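Local atomic coordinates of agmatinase (Deinococcus radiodurans, PDB entry 1WOH), a protein that probably hydrolyses agmatine to putrescine and urea, as a manganese-dependent enzyme of the arginase (ureohydrolase) family. Residues Q28-A33 against G77-D82; L137-L142 against V174-V179; L146-T151 against A192-R197; V228-F233 against L287-L292; P239-P244 against L272-P277. All coordinates share one frame; numbering follows the deposited sequence.

Interaction 1. Residues Q28-A33 against G77-D82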
# COMPACT_ATOMS: atom_id res chain seq x y z
N GLN A 28 -4.60 -21.65 -35.18
CA GLN A 28 -3.19 -22.02 -35.26
C GLN A 28 -2.36 -20.75 -35.12
O GLN A 28 -2.68 -19.73 -35.73
CB GLN A 28 -2.87 -22.70 -36.59
CG GLN A 28 -3.42 -24.12 -36.72
CD GLN A 28 -3.16 -24.72 -38.09
OE1 GLN A 28 -2.01 -24.79 -38.54
NE2 GLN A 28 -4.22 -25.17 -38.76
N ALA A 29 -1.32 -20.80 -34.31
CA ALA A 29 -0.45 -19.65 -34.11
C ALA A 29 0.94 -20.12 -33.73
O ALA A 29 1.11 -21.23 -33.23
CB ALA A 29 -1.01 -18.74 -33.04
N ASP A 30 1.94 -19.28 -33.97
CA ASP A 30 3.30 -19.65 -33.63
C ASP A 30 3.46 -19.76 -32.12
O ASP A 30 4.10 -20.68 -31.61
CB ASP A 30 4.29 -18.62 -34.19
CG ASP A 30 4.30 -18.58 -35.70
OD1 ASP A 30 4.27 -19.66 -36.33
OD2 ASP A 30 4.34 -17.47 -36.27
N VAL A 31 2.86 -18.80 -31.41
CA VAL A 31 2.93 -18.73 -29.95
C VAL A 31 1.52 -18.63 -29.37
O VAL A 31 0.70 -17.85 -29.85
CB VAL A 31 3.73 -17.49 -29.50
CG1 VAL A 31 3.79 -17.42 -27.97
CG2 VAL A 31 5.12 -17.53 -30.08
N ALA A 32 1.25 -19.40 -28.31
CA ALA A 32 -0.06 -19.36 -27.67
C ALA A 32 0.12 -19.34 -26.16
O ALA A 32 0.85 -20.16 -25.61
CB ALA A 32 -0.91 -20.56 -28.09
N ALA A 33 -0.54 -18.40 -25.50
CA ALA A 33 -0.45 -18.28 -24.05
C ALA A 33 -1.66 -18.95 -23.40
O ALA A 33 -2.77 -18.89 -23.93
CB ALA A 33 -0.40 -16.81 -23.66
N GLY A 77 6.43 -11.16 -38.07
CA GLY A 77 5.61 -12.18 -38.68
C GLY A 77 5.26 -13.35 -37.78
O GLY A 77 4.59 -14.29 -38.20
N VAL A 78 5.72 -13.32 -36.54
CA VAL A 78 5.42 -14.40 -35.60
C VAL A 78 4.03 -14.15 -35.03
O VAL A 78 3.77 -13.11 -34.42
CB VAL A 78 6.46 -14.46 -34.46
CG1 VAL A 78 6.11 -15.58 -33.49
CG2 VAL A 78 7.85 -14.69 -35.05
N THR A 79 3.13 -15.10 -35.24
CA THR A 79 1.75 -14.96 -34.77
C THR A 79 1.56 -15.40 -33.32
O THR A 79 2.18 -16.37 -32.87
CB THR A 79 0.77 -15.75 -35.67
OG1 THR A 79 1.08 -17.14 -35.61
CG2 THR A 79 0.89 -15.27 -37.12
N PHE A 80 0.69 -14.68 -32.62
CA PHE A 80 0.36 -14.94 -31.22
C PHE A 80 -1.13 -15.18 -31.01
O PHE A 80 -1.97 -14.74 -31.80
CB PHE A 80 0.77 -13.75 -30.34
CG PHE A 80 2.24 -13.66 -30.06
CD1 PHE A 80 3.13 -13.31 -31.06
CD2 PHE A 80 2.73 -13.92 -28.78
CE1 PHE A 80 4.50 -13.22 -30.80
CE2 PHE A 80 4.09 -13.84 -28.50
CZ PHE A 80 4.98 -13.49 -29.51
N ALA A 81 -1.46 -15.88 -29.93
CA ALA A 81 -2.85 -16.15 -29.58
C ALA A 81 -2.91 -16.29 -28.06
O ALA A 81 -1.94 -16.68 -27.43
CB ALA A 81 -3.33 -17.44 -30.24
N ASP A 82 -4.06 -15.95 -27.47
CA ASP A 82 -4.23 -16.09 -26.03
C ASP A 82 -5.38 -17.06 -25.84
O ASP A 82 -6.53 -16.72 -26.13
CB ASP A 82 -4.58 -14.73 -25.39
CG ASP A 82 -4.60 -14.79 -23.87
OD1 ASP A 82 -4.93 -15.87 -23.33
OD2 ASP A 82 -4.30 -13.77 -23.21
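Asp30 OD2 is gripped twice by Thr79: the backbone N of Thr79 donates to it at 2.9 Å, and the hydroxyl OG1 of Thr79 adds a weak bond. The pair stands at the mouth of a parallel strand pairing in the arginase-type sheet, where strand 31-36 runs beside strand 80-85, the outermost on that side within the chain. The Thr79 amide meets the carboxylate on its anti side, 27° out of plane. In return Asp30 N gives a sound bond of 2.8 Å to Thr79 OG1, which is therefore accepting from the backbone and giving to the side chain of the same residue. With OG1 held between its own backbone N and carbonyl carbon (chi1 63°), the Thr79 side chain crosses that of Asp30 at about a right angle. With Asp30 replaced by an alanine, Thr79 N would probably lose its carboxylate acceptor, and the Thr79 hydroxyl would be less firmly fixed in rotation.

Beyond the corner at Asp30, parallel pairing takes over. Val31 N donates to Thr79 O at 2.9 Å, Val31 O receives a weak bond from Ala81 N, and Ala33 N donates to Ala81 O. On the face bearing Val31, Phe80 and Ala33, helix 284-302 packs through Met294, Leu297 and Phe301. Asp82 on this face forms a salt bridge with Arg56. Beneath the helix, Val31 and Phe80 lie alongside each other: Val31 CB makes a CH-pi contact over one face of the Phe80 ring, and Val31 CG1 touches Phe80 CE2 at 3.6 Å.

Interaction 2. Residues L137-L142 against V174-V179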
# COMPACT_ATOMS: atom_id res chain seq x y z
N LEU A 137 12.89 -35.49 -23.18
CA LEU A 137 12.55 -34.14 -22.74
C LEU A 137 13.50 -33.67 -21.64
O LEU A 137 13.75 -34.38 -20.65
CB LEU A 137 11.11 -34.11 -22.24
CG LEU A 137 10.64 -32.79 -21.60
CD1 LEU A 137 10.65 -31.70 -22.66
CD2 LEU A 137 9.23 -32.96 -21.01
N HIS A 138 14.03 -32.46 -21.82
CA HIS A 138 14.93 -31.83 -20.87
C HIS A 138 14.23 -30.59 -20.32
O HIS A 138 13.49 -29.93 -21.05
CB HIS A 138 16.23 -31.38 -21.53
CG HIS A 138 17.19 -32.49 -21.83
ND1 HIS A 138 18.48 -32.48 -21.37
CD2 HIS A 138 17.04 -33.62 -22.55
CE1 HIS A 138 19.10 -33.57 -21.79
NE2 HIS A 138 18.25 -34.28 -22.51
N VAL A 139 14.45 -30.30 -19.05
CA VAL A 139 13.87 -29.09 -18.47
C VAL A 139 14.99 -28.20 -17.97
O VAL A 139 15.92 -28.67 -17.30
CB VAL A 139 12.94 -29.38 -17.26
CG1 VAL A 139 12.56 -28.06 -16.55
CG2 VAL A 139 11.69 -30.09 -17.72
N VAL A 140 14.93 -26.93 -18.34
CA VAL A 140 15.90 -25.94 -17.88
C VAL A 140 15.06 -25.12 -16.90
O VAL A 140 14.12 -24.45 -17.29
CB VAL A 140 16.43 -25.05 -19.02
CG1 VAL A 140 17.21 -23.87 -18.43
CG2 VAL A 140 17.34 -25.86 -19.93
N GLN A 141 15.42 -25.22 -15.63
CA GLN A 141 14.68 -24.58 -14.55
C GLN A 141 15.43 -23.45 -13.84
O GLN A 141 16.52 -23.67 -13.30
CB GLN A 141 14.30 -25.68 -13.55
CG GLN A 141 13.87 -25.23 -12.17
CD GLN A 141 13.83 -26.39 -11.17
OE1 GLN A 141 14.28 -27.50 -11.46
NE2 GLN A 141 13.31 -26.12 -9.97
N LEU A 142 14.86 -22.24 -13.86
CA LEU A 142 15.45 -21.11 -13.15
C LEU A 142 14.67 -21.11 -11.85
O LEU A 142 13.44 -21.07 -11.87
CB LEU A 142 15.23 -19.79 -13.90
CG LEU A 142 15.94 -19.62 -15.25
CD1 LEU A 142 15.77 -18.19 -15.71
CD2 LEU A 142 17.41 -19.94 -15.12
N VAL A 174 13.89 -36.97 -19.14
CA VAL A 174 15.16 -37.55 -18.74
C VAL A 174 16.18 -36.71 -18.02
O VAL A 174 17.12 -37.25 -17.43
CB VAL A 174 15.87 -38.17 -19.97
CG1 VAL A 174 14.99 -39.24 -20.59
CG2 VAL A 174 16.19 -37.08 -20.99
N HIS A 175 16.03 -35.39 -18.03
CA HIS A 175 17.03 -34.57 -17.37
C HIS A 175 16.53 -33.18 -17.04
O HIS A 175 15.74 -32.59 -17.77
CB HIS A 175 18.27 -34.47 -18.27
CG HIS A 175 19.42 -33.75 -17.64
ND1 HIS A 175 19.64 -32.40 -17.79
CD2 HIS A 175 20.39 -34.20 -16.81
CE1 HIS A 175 20.70 -32.04 -17.09
NE2 HIS A 175 21.18 -33.12 -16.49
N ILE A 176 16.99 -32.67 -15.90
CA ILE A 176 16.65 -31.33 -15.46
C ILE A 176 17.93 -30.60 -15.09
O ILE A 176 18.83 -31.16 -14.46
CB ILE A 176 15.73 -31.32 -14.21
CG1 ILE A 176 14.42 -32.04 -14.51
CG2 ILE A 176 15.42 -29.87 -13.80
CD1 ILE A 176 13.44 -32.03 -13.32
N THR A 177 18.02 -29.34 -15.50
CA THR A 177 19.16 -28.51 -15.18
C THR A 177 18.55 -27.37 -14.38
O THR A 177 17.77 -26.59 -14.93
CB THR A 177 19.83 -27.94 -16.43
OG1 THR A 177 20.35 -29.00 -17.24
CG2 THR A 177 20.96 -27.00 -16.04
N THR A 178 18.88 -27.29 -13.10
CA THR A 178 18.34 -26.25 -12.23
C THR A 178 19.40 -25.21 -11.91
O THR A 178 20.48 -25.55 -11.43
CB THR A 178 17.82 -26.86 -10.92
OG1 THR A 178 16.94 -27.94 -11.24
CG2 THR A 178 17.06 -25.82 -10.11
N VAL A 179 19.08 -23.95 -12.16
CA VAL A 179 20.04 -22.88 -11.93
C VAL A 179 19.49 -21.76 -11.05
O VAL A 179 18.36 -21.31 -11.26
CB VAL A 179 20.48 -22.27 -13.28
CG1 VAL A 179 21.54 -21.20 -13.06
CG2 VAL A 179 20.98 -23.37 -14.20
O HOH W 1 18.45 -29.93 -19.11
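Backbone bonds dominate the pairing of Val139 and Gln141 with the neighbouring strand, a parallel register in a beta-alpha-beta unit whose connecting helix is 162-169. Gln141 N donates to Thr177 O at 2.8 Å, nearly straight (175° at the hydrogen), and Val179 N answers to Gln141 O. Val139 is held likewise, its N on His175 O and its O taking Thr177 N; only the bond from Val174 N to Leu137 O is weak.

Among the side chains, Thr178 OG1 donates to Gln141 OE1 at 2.7 Å, coming from above the amide plane, 60° out of it. Gln141 runs extended beside Thr178, and its NE2 bonds OD2 of Asp143, a manganese ligand, and Leu146 O. A leucine in its place would probably cost the Thr178 hydroxyl its acceptor, and Asp143 OD2 and Leu146 O the amide donor they share.

One water joins His175 ND1 at 3.0 Å to Thr177 OG1, with weaker links to His138 ND1 and Val139 O; His175 NE2 is hydrogen-bonded to Thr200 OG1. The imidazoles are oblique, planes at 43°, and His175 CB lies over one face of the His138 ring.

Both ends of the Gln141 amide are thus employed, so the strand pairing is coupled through one side chain to a metal-binding carboxylate.

Interaction 3. Residues L146-T151 against A192-R197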
# COMPACT_ATOMS: atom_id res chain seq x y z
N LEU A 146 14.88 -26.17 -5.35
CA LEU A 146 14.95 -27.34 -6.21
C LEU A 146 13.57 -27.87 -6.64
O LEU A 146 13.40 -28.27 -7.79
CB LEU A 146 15.73 -28.46 -5.52
CG LEU A 146 16.01 -29.70 -6.37
CD1 LEU A 146 16.89 -29.33 -7.57
CD2 LEU A 146 16.70 -30.75 -5.52
N ASP A 147 12.61 -27.86 -5.72
CA ASP A 147 11.25 -28.32 -6.01
C ASP A 147 11.18 -29.74 -6.59
O ASP A 147 10.45 -30.01 -7.56
CB ASP A 147 10.53 -27.32 -6.92
CG ASP A 147 10.33 -25.97 -6.25
OD1 ASP A 147 10.31 -25.92 -5.00
OD2 ASP A 147 10.18 -24.95 -6.96
N PHE A 148 11.94 -30.64 -5.97
CA PHE A 148 11.99 -32.05 -6.37
C PHE A 148 11.66 -32.90 -5.14
O PHE A 148 12.09 -34.05 -5.02
CB PHE A 148 13.39 -32.40 -6.87
CG PHE A 148 13.45 -33.67 -7.68
CD1 PHE A 148 12.78 -33.76 -8.90
CD2 PHE A 148 14.17 -34.78 -7.23
CE1 PHE A 148 12.83 -34.92 -9.66
CE2 PHE A 148 14.22 -35.95 -7.98
CZ PHE A 148 13.54 -36.02 -9.20
N THR A 149 10.88 -32.34 -4.22
CA THR A 149 10.51 -33.04 -2.99
C THR A 149 9.39 -34.06 -3.22
O THR A 149 8.49 -33.84 -4.02
CB THR A 149 10.09 -32.01 -1.92
OG1 THR A 149 11.25 -31.30 -1.48
CG2 THR A 149 9.42 -32.69 -0.73
N ASP A 150 9.46 -35.19 -2.53
CA ASP A 150 8.43 -36.22 -2.67
C ASP A 150 7.17 -35.76 -1.92
O ASP A 150 6.14 -35.49 -2.54
CB ASP A 150 8.93 -37.56 -2.10
CG ASP A 150 7.90 -38.67 -2.23
OD1 ASP A 150 6.82 -38.41 -2.82
OD2 ASP A 150 8.17 -39.79 -1.75
N THR A 151 7.26 -35.68 -0.59
CA THR A 151 6.14 -35.23 0.22
C THR A 151 6.55 -34.08 1.14
O THR A 151 7.66 -34.05 1.67
CB THR A 151 5.57 -36.37 1.11
OG1 THR A 151 4.96 -37.36 0.28
CG2 THR A 151 4.53 -35.83 2.07
N ALA A 192 19.63 -35.28 -3.14
CA ALA A 192 20.31 -36.54 -3.41
C ALA A 192 19.60 -37.33 -4.51
O ALA A 192 20.25 -37.96 -5.35
CB ALA A 192 20.40 -37.37 -2.13
N ALA A 193 18.27 -37.32 -4.51
CA ALA A 193 17.52 -38.04 -5.53
C ALA A 193 17.76 -37.39 -6.89
O ALA A 193 17.94 -38.08 -7.90
CB ALA A 193 16.02 -38.03 -5.21
N ALA A 194 17.76 -36.06 -6.93
CA ALA A 194 17.99 -35.36 -8.19
C ALA A 194 19.39 -35.68 -8.71
O ALA A 194 19.56 -35.94 -9.90
CB ALA A 194 17.82 -33.85 -8.00
N ARG A 195 20.39 -35.66 -7.83
CA ARG A 195 21.75 -35.95 -8.25
C ARG A 195 21.89 -37.40 -8.71
O ARG A 195 22.55 -37.69 -9.71
CB ARG A 195 22.75 -35.69 -7.11
CG ARG A 195 22.92 -34.22 -6.75
CD ARG A 195 24.07 -34.04 -5.77
NE ARG A 195 24.20 -32.67 -5.29
CZ ARG A 195 24.53 -31.63 -6.06
NH1 ARG A 195 24.76 -31.80 -7.35
NH2 ARG A 195 24.64 -30.43 -5.52
N ALA A 196 21.24 -38.31 -7.99
CA ALA A 196 21.31 -39.73 -8.33
C ALA A 196 20.64 -40.05 -9.67
O ALA A 196 20.93 -41.08 -10.28
CB ALA A 196 20.68 -40.57 -7.21
N ARG A 197 19.75 -39.16 -10.11
CA ARG A 197 19.04 -39.32 -11.39
C ARG A 197 19.83 -38.64 -12.51
O ARG A 197 19.40 -38.63 -13.67
CB ARG A 197 17.65 -38.67 -11.34
CG ARG A 197 16.64 -39.36 -10.47
CD ARG A 197 15.31 -38.63 -10.53
NE ARG A 197 14.70 -38.69 -11.86
CZ ARG A 197 13.71 -39.51 -12.19
NH1 ARG A 197 13.20 -40.34 -11.30
NH2 ARG A 197 13.23 -39.50 -13.43
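The Phe148 ring presents its edge to helix 188-196: Ala193 CB lies in its plane at 3.9 Å from Phe148 CE2, and Arg197 CD sits near the plane at 3.4 Å from Phe148 CZ. Ala194 approaches obliquely, its backbone N 3.7 Å from Phe148 CE2 and its CB against CD2. Outside the two segments, the ring of His199 makes an edge-to-face pair with that of Phe148, while Phe163 and Cys167 of helix 162-169 also pack on it.

Arg197 touches with its aliphatic portion. The chain bends at chi3 (66°), and the guanidinium plane is turned 64° from the ring, so the charged group does not lie flat on the aromatic face. Leu146 adds a second, lighter touch, with CD2 at 4.1 Å from Ala194 CB, the same methyl that meets the phenyl ring.

This is how the metal-site loop after strand 137-142 is packed against the sheet's flanking helices: Asp147, between these two residues of the loop, Leu146 and Phe148, binds manganese 1 and takes no part in the packing. The contact is largely apolar, the small alanine side chains letting the ring come close to the helix backbone, and its cohesion therefore rests on shape rather than on polar bonding.

Interaction 4. Residues V228-F233 against L287-L292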
# COMPACT_ATOMS: atom_id res chain seq x y z
N VAL A 228 10.42 -21.08 -15.57
CA VAL A 228 10.97 -19.92 -14.89
C VAL A 228 10.19 -19.57 -13.64
O VAL A 228 9.05 -19.11 -13.72
CB VAL A 228 11.00 -18.68 -15.81
CG1 VAL A 228 11.59 -17.48 -15.04
CG2 VAL A 228 11.82 -18.97 -17.06
N ASP A 229 10.79 -19.82 -12.48
CA ASP A 229 10.18 -19.46 -11.21
C ASP A 229 10.77 -18.07 -10.95
O ASP A 229 12.00 -17.93 -10.88
CB ASP A 229 10.62 -20.43 -10.11
CG ASP A 229 10.02 -20.11 -8.76
OD1 ASP A 229 9.73 -18.92 -8.49
OD2 ASP A 229 9.85 -21.04 -7.94
N VAL A 230 9.93 -17.05 -10.82
CA VAL A 230 10.46 -15.71 -10.61
C VAL A 230 11.32 -15.55 -9.36
O VAL A 230 12.13 -14.62 -9.30
CB VAL A 230 9.32 -14.64 -10.60
CG1 VAL A 230 8.44 -14.80 -11.83
CG2 VAL A 230 8.49 -14.74 -9.33
N ASP A 231 11.20 -16.45 -8.38
CA ASP A 231 12.03 -16.27 -7.19
C ASP A 231 13.49 -16.63 -7.47
O ASP A 231 14.36 -16.48 -6.60
CB ASP A 231 11.47 -17.01 -5.94
CG ASP A 231 11.56 -18.53 -6.03
OD1 ASP A 231 12.40 -19.06 -6.79
OD2 ASP A 231 10.78 -19.19 -5.30
N GLY A 232 13.75 -17.10 -8.68
CA GLY A 232 15.11 -17.41 -9.08
C GLY A 232 15.85 -16.07 -9.17
O GLY A 232 17.07 -15.99 -8.98
N PHE A 233 15.10 -15.02 -9.47
CA PHE A 233 15.66 -13.68 -9.58
C PHE A 233 15.84 -13.04 -8.22
O PHE A 233 15.10 -13.33 -7.29
CB PHE A 233 14.78 -12.78 -10.44
CG PHE A 233 14.75 -13.19 -11.88
CD1 PHE A 233 13.76 -14.03 -12.36
CD2 PHE A 233 15.78 -12.80 -12.73
CE1 PHE A 233 13.79 -14.48 -13.67
CE2 PHE A 233 15.82 -13.24 -14.04
CZ PHE A 233 14.83 -14.09 -14.52
N LEU A 287 5.91 -6.28 -14.67
CA LEU A 287 6.40 -5.60 -15.86
C LEU A 287 7.67 -6.27 -16.38
O LEU A 287 7.76 -6.59 -17.57
CB LEU A 287 6.66 -4.12 -15.55
CG LEU A 287 5.36 -3.31 -15.47
CD1 LEU A 287 5.61 -1.92 -14.91
CD2 LEU A 287 4.74 -3.24 -16.86
N LEU A 288 8.62 -6.51 -15.48
CA LEU A 288 9.86 -7.15 -15.85
C LEU A 288 9.69 -8.60 -16.28
O LEU A 288 10.35 -9.05 -17.22
CB LEU A 288 10.87 -7.09 -14.70
CG LEU A 288 11.82 -5.89 -14.75
CD1 LEU A 288 11.01 -4.60 -14.79
CD2 LEU A 288 12.76 -5.92 -13.56
N MET A 289 8.81 -9.34 -15.61
CA MET A 289 8.61 -10.74 -15.97
C MET A 289 7.85 -10.92 -17.28
O MET A 289 8.04 -11.92 -17.98
CB MET A 289 7.93 -11.49 -14.83
CG MET A 289 8.84 -11.69 -13.62
SD MET A 289 10.38 -12.64 -13.92
CE MET A 289 10.00 -13.48 -15.45
N ALA A 290 6.98 -9.98 -17.63
CA ALA A 290 6.27 -10.07 -18.90
C ALA A 290 7.31 -9.83 -20.00
O ALA A 290 7.29 -10.48 -21.05
CB ALA A 290 5.18 -9.01 -18.97
N ARG A 291 8.23 -8.90 -19.75
CA ARG A 291 9.27 -8.61 -20.73
C ARG A 291 10.18 -9.82 -20.89
O ARG A 291 10.61 -10.14 -22.00
CB ARG A 291 10.11 -7.40 -20.32
CG ARG A 291 11.15 -7.07 -21.38
CD ARG A 291 12.21 -6.10 -20.91
NE ARG A 291 13.50 -6.49 -21.47
CZ ARG A 291 14.55 -5.69 -21.58
NH1 ARG A 291 14.47 -4.43 -21.19
NH2 ARG A 291 15.69 -6.16 -22.07
N LEU A 292 10.49 -10.49 -19.79
CA LEU A 292 11.35 -11.66 -19.85
C LEU A 292 10.75 -12.69 -20.79
O LEU A 292 11.45 -13.31 -21.58
CB LEU A 292 11.54 -12.30 -18.46
CG LEU A 292 12.61 -13.39 -18.45
CD1 LEU A 292 13.97 -12.75 -18.18
CD2 LEU A 292 12.33 -14.42 -17.36
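Apolar packing of Val228, Val230 and Phe233 against Met289 and Leu292 joins the end of central strand 223-229, and the turn that follows it, to one side of helix 284-302. Everything that touches is buried, and the helix supplies two residues three positions apart. Met289 carries most of the contact. Bent at chi2 (-60°), its chain brings SD to 3.6 Å from Val230 CG1. The same sulfur lies 4.6 Å from the centroid of the Phe233 ring, 43° off its normal, an oblique Met-aromatic contact that is neither squarely over the face nor at the edge.

The turn beneath these side chains is built for metal binding, in the Asp-x-Asp sequence characteristic of the arginase family. Asp229 OD1 accepts from Asp231 N at 2.9 Å, an Asx turn that leads into the short 3-10 segment 230-232. Both aspartates bind manganese; Asp229 points away from the helix and Asp231 does not touch it, while Val228 and Val230 point toward it.

Leu292 reaches in from the next turn of the helix. Its CD2 meets Val228 CG1 tip to tip at 3.9 Å, and CD2 also lies 3.8 Å from Phe233 CZ, approaching the ring obliquely. Tyr251, Met255 and Leu258 of helix 251-264 pack on Leu292 as well. On the outer side of the helix, Arg291 forms a salt bridge with Glu245 of a neighbouring subunit.

Interaction 5. Residues P239-P244 against L272-P277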
# COMPACT_ATOMS: atom_id res chain seq x y z
N PRO A 239 10.58 -8.52 -6.33
CA PRO A 239 10.12 -8.79 -4.96
C PRO A 239 8.76 -9.48 -4.87
O PRO A 239 8.42 -10.03 -3.83
CB PRO A 239 10.10 -7.40 -4.32
CG PRO A 239 9.67 -6.54 -5.47
CD PRO A 239 10.55 -7.07 -6.61
N GLY A 240 7.98 -9.43 -5.95
CA GLY A 240 6.65 -10.02 -5.96
C GLY A 240 6.60 -11.53 -6.08
O GLY A 240 6.26 -12.08 -7.13
N THR A 241 6.92 -12.22 -4.99
CA THR A 241 6.90 -13.69 -4.97
C THR A 241 6.75 -14.16 -3.52
O THR A 241 7.20 -13.49 -2.60
CB THR A 241 8.19 -14.28 -5.62
OG1 THR A 241 8.01 -15.69 -5.84
CG2 THR A 241 9.39 -14.07 -4.75
N SER A 242 6.12 -15.31 -3.33
CA SER A 242 5.88 -15.84 -1.99
C SER A 242 7.07 -16.03 -1.06
O SER A 242 7.08 -15.53 0.08
CB SER A 242 5.14 -17.19 -2.08
OG SER A 242 5.07 -17.80 -0.79
N SER A 243 8.07 -16.76 -1.54
CA SER A 243 9.23 -17.07 -0.71
C SER A 243 10.56 -16.63 -1.29
O SER A 243 11.31 -17.44 -1.83
CB SER A 243 9.26 -18.58 -0.45
OG SER A 243 8.07 -18.98 0.21
N PRO A 244 10.86 -15.34 -1.17
CA PRO A 244 12.11 -14.76 -1.69
C PRO A 244 13.37 -15.22 -0.96
O PRO A 244 13.35 -15.53 0.24
CB PRO A 244 11.87 -13.26 -1.54
CG PRO A 244 10.99 -13.18 -0.31
CD PRO A 244 10.01 -14.31 -0.56
N LEU A 272 5.95 -19.59 -16.66
CA LEU A 272 6.40 -18.47 -15.84
C LEU A 272 5.54 -18.59 -14.59
O LEU A 272 4.34 -18.34 -14.64
CB LEU A 272 6.11 -17.15 -16.58
CG LEU A 272 6.70 -15.84 -16.04
CD1 LEU A 272 6.07 -15.49 -14.70
CD2 LEU A 272 8.21 -15.99 -15.90
N VAL A 273 6.17 -18.98 -13.49
CA VAL A 273 5.44 -19.22 -12.25
C VAL A 273 5.88 -18.47 -10.99
O VAL A 273 6.95 -17.87 -10.94
CB VAL A 273 5.46 -20.74 -11.90
CG1 VAL A 273 4.91 -21.55 -13.07
CG2 VAL A 273 6.88 -21.19 -11.59
N GLU A 274 5.02 -18.52 -9.98
CA GLU A 274 5.24 -17.92 -8.66
C GLU A 274 5.25 -16.40 -8.56
O GLU A 274 5.68 -15.84 -7.55
CB GLU A 274 6.53 -18.50 -8.06
CG GLU A 274 6.45 -20.00 -7.74
CD GLU A 274 5.70 -20.32 -6.45
OE1 GLU A 274 5.60 -19.43 -5.58
OE2 GLU A 274 5.21 -21.47 -6.30
N LEU A 275 4.80 -15.71 -9.60
CA LEU A 275 4.73 -14.26 -9.54
C LEU A 275 3.55 -13.91 -8.62
O LEU A 275 2.47 -14.49 -8.78
CB LEU A 275 4.46 -13.68 -10.93
CG LEU A 275 4.86 -12.26 -11.34
CD1 LEU A 275 3.83 -11.75 -12.36
CD2 LEU A 275 4.93 -11.34 -10.15
N ALA A 276 3.75 -13.01 -7.67
CA ALA A 276 2.68 -12.57 -6.76
C ALA A 276 2.59 -11.05 -6.89
O ALA A 276 3.28 -10.32 -6.17
CB ALA A 276 3.01 -12.95 -5.32
N PRO A 277 1.74 -10.56 -7.80
CA PRO A 277 1.56 -9.12 -8.04
C PRO A 277 1.17 -8.33 -6.80
O PRO A 277 1.54 -7.17 -6.65
CB PRO A 277 0.46 -9.08 -9.10
CG PRO A 277 0.56 -10.41 -9.78
CD PRO A 277 0.82 -11.35 -8.64
O HOH W 2 8.31 -17.73 -4.23
O HOH W 3 4.53 -16.83 -5.27
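Gly240 O takes a short bond of 2.7 Å from Ala276 N, almost straight at the hydrogen (170°) but arriving 54° above the carbonyl plane, and this joins the two loops backbone to backbone. Leu275 CD2 lies close by the same oxygen, and Ala276 CB packs against the Gly240 carbonyl and Thr241 CA.

The side chain of Thr241 makes the second link. Its OG1 stands opposite the backbone N (chi1 -168°), which aims it at Glu274 O, 2.9 Å away, with the donor tilted from that carbonyl's plane.

Gly240 is the centre of an inverse gamma turn, closed by Thr241 N on Pro239 O at 2.9 Å. A side chain could hardly be fitted at this glycine, since a beta carbon there would run into Ala276 O. Both loops follow the C-terminal ends of parallel strands, 223-229 and 266-273, the end of the sheet at which the arginase fold places its metal site; Glu274 lies beside Asp229 and His121, both manganese ligands.

Two waters knit the polar atoms together. One donates to Thr241 OG1 at 2.6 Å and accepts from Ser243 N. The other accepts from Ser242 N and gives its hydrogens to Glu274 O, at 2.7 Å, and to Glu274 OE1, at 2.8 Å. Glu274 O is thereby held by two donors, the threonine hydroxyl and a water. The other carboxylate oxygen, Glu274 OE2, takes bonds from His121 N and Asn159 ND2, while the Ser242 carbonyl is held by Arg45 NE.

In the fold
From the N terminus, interaction 1 closes first, joining strands 31-36 and 80-85 at one border of the parallel sheet before any other contact opens. Interactions 2 and 3 then cross: strand 137-142 pairs with strand 173-181, while the loop after the first strand meets helix 188-196, which follows the second. The two touch where the Gln141 amide meets the loop of interaction 3. In the last third, interaction 5 is nested in the loop closed by interaction 4; their strands 223-229 and 266-273 are sheet neighbours, linked by Val228 O and Val273 N. Leu142 O to Asp229 N joins interactions 2 and 4, and Asp147 of interaction 3 approaches Asp229 of interaction 4 at the manganese site.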